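Local coordinates for interferon-activable protein 202 (Mus musculus, PDB 4L5R) that binds double-stranded DNA without sequence specificity through its first HIN-200 domain and dampens AIM2 inflammasome activation, probably by sequestering cytosolic DNA, at residues Lys108-Ile113 and Gly127-Glu132. Residues are numbered along the deposited sequence; the frame is centred on the assembly and turned at random.
Sequences KETLKI and GVFAVE
T110 joins the loop to the strand through both branches of its side chain, one polar and one apolar. Its OG1 accepts the backbone N-H of V128 at 2.9 Å from V128 N, in an almost straight bond (172° at the hydrogen). With chi1 at -65°, OG1 lies beside the backbone N of T110 while CG2 is anti to it. The methyl is thereby carried obliquely to the F129 ring, where CG2 of T110 is 3.4 Å from CE2 of F129. Threonine suits the place because one branched residue supplies an acceptor for the strand and a methyl for the ring. G127, with no side chain, leaves room for that methyl and can adopt the nearly fully extended backbone found here; OG1 of T110 is 3.4 Å from its CA. Three residues on, at the buried start of helix 113-116, the apolar I113 extends the patch, its CG1 4.0 Å from CE2 of F129, again obliquely.

The packing is tight around T110, G127 and the F129 ring, with I113 a looser apolar neighbour. Toward solvent, V128 is partly exposed and L111 exposed, its side chain leaning on I116. K112, at the N-cap position, starts away from the strand, and its long chain lets NZ hydrogen-bond OD1 of N148.

The contact lies in the second of the two OB-type β-barrels of this HIN-200 domain. Here the loop linking helices 101-108 and 113-116 is fastened to strand 124-136, which pairs through G127 and F129 with strand 171-174, while the buried F129 offers its broad apolar ring to I116, I145 and L173 as well.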
ATOM      1  N   LYS A 108      -0.426 -11.864   0.193  1.00 32.07           N
ATOM      2  CA  LYS A 108      -0.259 -11.874  -1.260  1.00 32.16           C
ATOM      3  C   LYS A 108      -1.583 -11.957  -1.993  1.00 34.13           C
ATOM      4  O   LYS A 108      -1.639 -11.757  -3.204  1.00 37.83           O
ATOM      5  CB  LYS A 108       0.627 -13.051  -1.693  1.00 36.31           C
ATOM      6  CG  LYS A 108       2.055 -12.953  -1.163  1.00 45.98           C
ATOM      7  CD  LYS A 108       3.027 -13.827  -1.948  1.00 56.95           C
ATOM      8  CE  LYS A 108       2.842 -15.303  -1.646  1.00 65.50           C
ATOM      9  NZ  LYS A 108       3.955 -16.111  -2.224  1.00 70.39           N
ATOM     10  N   GLU A 109      -2.649 -12.272  -1.264  1.00 31.01           N
ATOM     11  CA  GLU A 109      -3.934 -12.471  -1.904  1.00 29.81           C
ATOM     12  C   GLU A 109      -4.684 -11.161  -2.144  1.00 31.08           C
ATOM     13  O   GLU A 109      -4.465 -10.163  -1.462  1.00 30.91           O
ATOM     14  CB  GLU A 109      -4.785 -13.459  -1.097  1.00 36.53           C
ATOM     15  CG  GLU A 109      -4.323 -14.899  -1.277  1.00 49.73           C
ATOM     16  CD  GLU A 109      -5.073 -15.875  -0.398  1.00 61.44           C
ATOM     17  OE1 GLU A 109      -5.720 -15.425   0.575  1.00 55.03           O
ATOM     18  OE2 GLU A 109      -5.013 -17.093  -0.684  1.00 68.18           O
ATOM     19  N   THR A 110      -5.558 -11.162  -3.141  1.00 25.86           N
ATOM     20  CA  THR A 110      -6.402 -10.013  -3.374  1.00 26.68           C
ATOM     21  C   THR A 110      -7.839 -10.368  -3.032  1.00 28.64           C
ATOM     22  O   THR A 110      -8.328 -11.424  -3.414  1.00 27.29           O
ATOM     23  CB  THR A 110      -6.314  -9.544  -4.837  1.00 26.22           C
ATOM     24  OG1 THR A 110      -4.988  -9.069  -5.098  1.00 25.56           O
ATOM     25  CG2 THR A 110      -7.311  -8.430  -5.086  1.00 23.43           C
ATOM     26  N   LEU A 111      -8.495  -9.496  -2.275  1.00 29.35           N
ATOM     27  CA  LEU A 111      -9.898  -9.670  -1.933  1.00 27.55           C
ATOM     28  C   LEU A 111     -10.778  -9.660  -3.174  1.00 34.22           C
ATOM     29  O   LEU A 111     -10.519  -8.919  -4.139  1.00 28.91           O
ATOM     30  CB  LEU A 111     -10.356  -8.512  -1.055  1.00 29.35           C
ATOM     31  CG  LEU A 111      -9.959  -8.432   0.404  1.00 40.85           C
ATOM     32  CD1 LEU A 111     -10.686  -7.249   1.002  1.00 51.24           C
ATOM     33  CD2 LEU A 111     -10.349  -9.722   1.121  1.00 47.76           C
ATOM     34  N   LYS A 112     -11.836 -10.463  -3.137  1.00 28.71           N
ATOM     35  CA  LYS A 112     -12.869 -10.411  -4.166  1.00 24.38           C
ATOM     36  C   LYS A 112     -13.488  -9.012  -4.243  1.00 26.45           C
ATOM     37  O   LYS A 112     -13.721  -8.352  -3.224  1.00 26.31           O
ATOM     38  CB  LYS A 112     -13.963 -11.441  -3.874  1.00 27.68           C
ATOM     39  CG  LYS A 112     -13.554 -12.889  -4.104  1.00 36.54           C
ATOM     40  CD  LYS A 112     -13.129 -13.137  -5.537  1.00 48.97           C
ATOM     41  CE  LYS A 112     -13.010 -14.628  -5.819  1.00 62.10           C
ATOM     42  NZ  LYS A 112     -12.499 -14.897  -7.191  1.00 61.48           N
ATOM     43  N   ILE A 113     -13.749  -8.565  -5.461  1.00 24.23           N
ATOM     44  CA  ILE A 113     -14.357  -7.264  -5.669  1.00 26.36           C
ATOM     45  C   ILE A 113     -15.710  -7.145  -4.978  1.00 33.90           C
ATOM     46  O   ILE A 113     -16.028  -6.099  -4.397  1.00 27.86           O
ATOM     47  CB  ILE A 113     -14.453  -6.949  -7.167  1.00 30.13           C
ATOM     48  CG1 ILE A 113     -13.042  -6.672  -7.703  1.00 25.07           C
ATOM     49  CG2 ILE A 113     -15.373  -5.746  -7.420  1.00 28.03           C
ATOM     50  CD1 ILE A 113     -13.006  -6.396  -9.194  1.00 24.99           C
ATOM     51  N   GLY A 127      -4.337  -4.424  -4.125  1.00 20.53           N
ATOM     52  CA  GLY A 127      -4.544  -5.699  -4.792  1.00 28.70           C
ATOM     53  C   GLY A 127      -4.120  -5.737  -6.244  1.00 22.03           C
ATOM     54  O   GLY A 127      -3.713  -4.717  -6.807  1.00 24.72           O
ATOM     55  N   VAL A 128      -4.220  -6.921  -6.841  1.00 25.92           N
ATOM     56  CA  VAL A 128      -3.882  -7.144  -8.246  1.00 22.90           C
ATOM     57  C   VAL A 128      -5.168  -7.592  -8.940  1.00 22.42           C
ATOM     58  O   VAL A 128      -5.842  -8.539  -8.474  1.00 21.11           O
ATOM     59  CB  VAL A 128      -2.842  -8.263  -8.376  1.00 28.83           C
ATOM     60  CG1 VAL A 128      -2.530  -8.547  -9.835  1.00 27.46           C
ATOM     61  CG2 VAL A 128      -1.577  -7.920  -7.576  1.00 30.88           C
ATOM     62  N   PHE A 129      -5.528  -6.914 -10.023  1.00 25.52           N
ATOM     63  CA  PHE A 129      -6.813  -7.182 -10.688  1.00 22.55           C
ATOM     64  C   PHE A 129      -6.674  -7.219 -12.201  1.00 27.46           C
ATOM     65  O   PHE A 129      -5.893  -6.450 -12.792  1.00 28.49           O
ATOM     66  CB  PHE A 129      -7.821  -6.082 -10.363  1.00 26.77           C
ATOM     67  CG  PHE A 129      -8.004  -5.820  -8.904  1.00 25.82           C
ATOM     68  CD1 PHE A 129      -7.173  -4.935  -8.235  1.00 25.50           C
ATOM     69  CD2 PHE A 129      -9.024  -6.454  -8.198  1.00 22.65           C
ATOM     70  CE1 PHE A 129      -7.350  -4.689  -6.885  1.00 25.63           C
ATOM     71  CE2 PHE A 129      -9.212  -6.205  -6.852  1.00 22.45           C
ATOM     72  CZ  PHE A 129      -8.375  -5.319  -6.195  1.00 25.17           C
ATOM     73  N   ALA A 130      -7.467  -8.073 -12.840  1.00 23.30           N
ATOM     74  CA  ALA A 130      -7.541  -8.086 -14.297  1.00 26.96           C
ATOM     75  C   ALA A 130      -8.155  -6.770 -14.783  1.00 27.80           C
ATOM     76  O   ALA A 130      -8.991  -6.172 -14.101  1.00 28.33           O
ATOM     77  CB  ALA A 130      -8.368  -9.278 -14.770  1.00 29.90           C
ATOM     78  N   VAL A 131      -7.732  -6.317 -15.961  1.00 27.63           N
ATOM     79  CA  VAL A 131      -8.216  -5.059 -16.518  1.00 24.28           C
ATOM     80  C   VAL A 131      -9.156  -5.340 -17.692  1.00 30.76           C
ATOM     81  O   VAL A 131      -8.799  -6.045 -18.632  1.00 31.11           O
ATOM     82  CB  VAL A 131      -7.062  -4.178 -17.028  1.00 28.11           C
ATOM     83  CG1 VAL A 131      -7.622  -2.968 -17.778  1.00 32.51           C
ATOM     84  CG2 VAL A 131      -6.182  -3.717 -15.880  1.00 27.34           C
ATOM     85  N   GLU A 132     -10.366  -4.804 -17.620  1.00 26.63           N
ATOM     86  CA  GLU A 132     -11.330  -4.961 -18.707  1.00 29.72           C
ATOM     87  C   GLU A 132     -11.228  -3.777 -19.658  1.00 35.96           C
ATOM     88  O   GLU A 132     -11.223  -3.950 -20.880  1.00 35.20           O
ATOM     89  CB  GLU A 132     -12.748  -5.072 -18.152  1.00 37.32           C
ATOM     90  CG  GLU A 132     -13.828  -4.736 -19.154  1.00 51.98           C
ATOM     91  CD  GLU A 132     -14.827  -5.850 -19.310  1.00 71.30           C
ATOM     92  OE1 GLU A 132     -14.583  -6.747 -20.145  1.00 81.76           O
ATOM     93  OE2 GLU A 132     -15.849  -5.834 -18.590  1.00 76.71           O
TER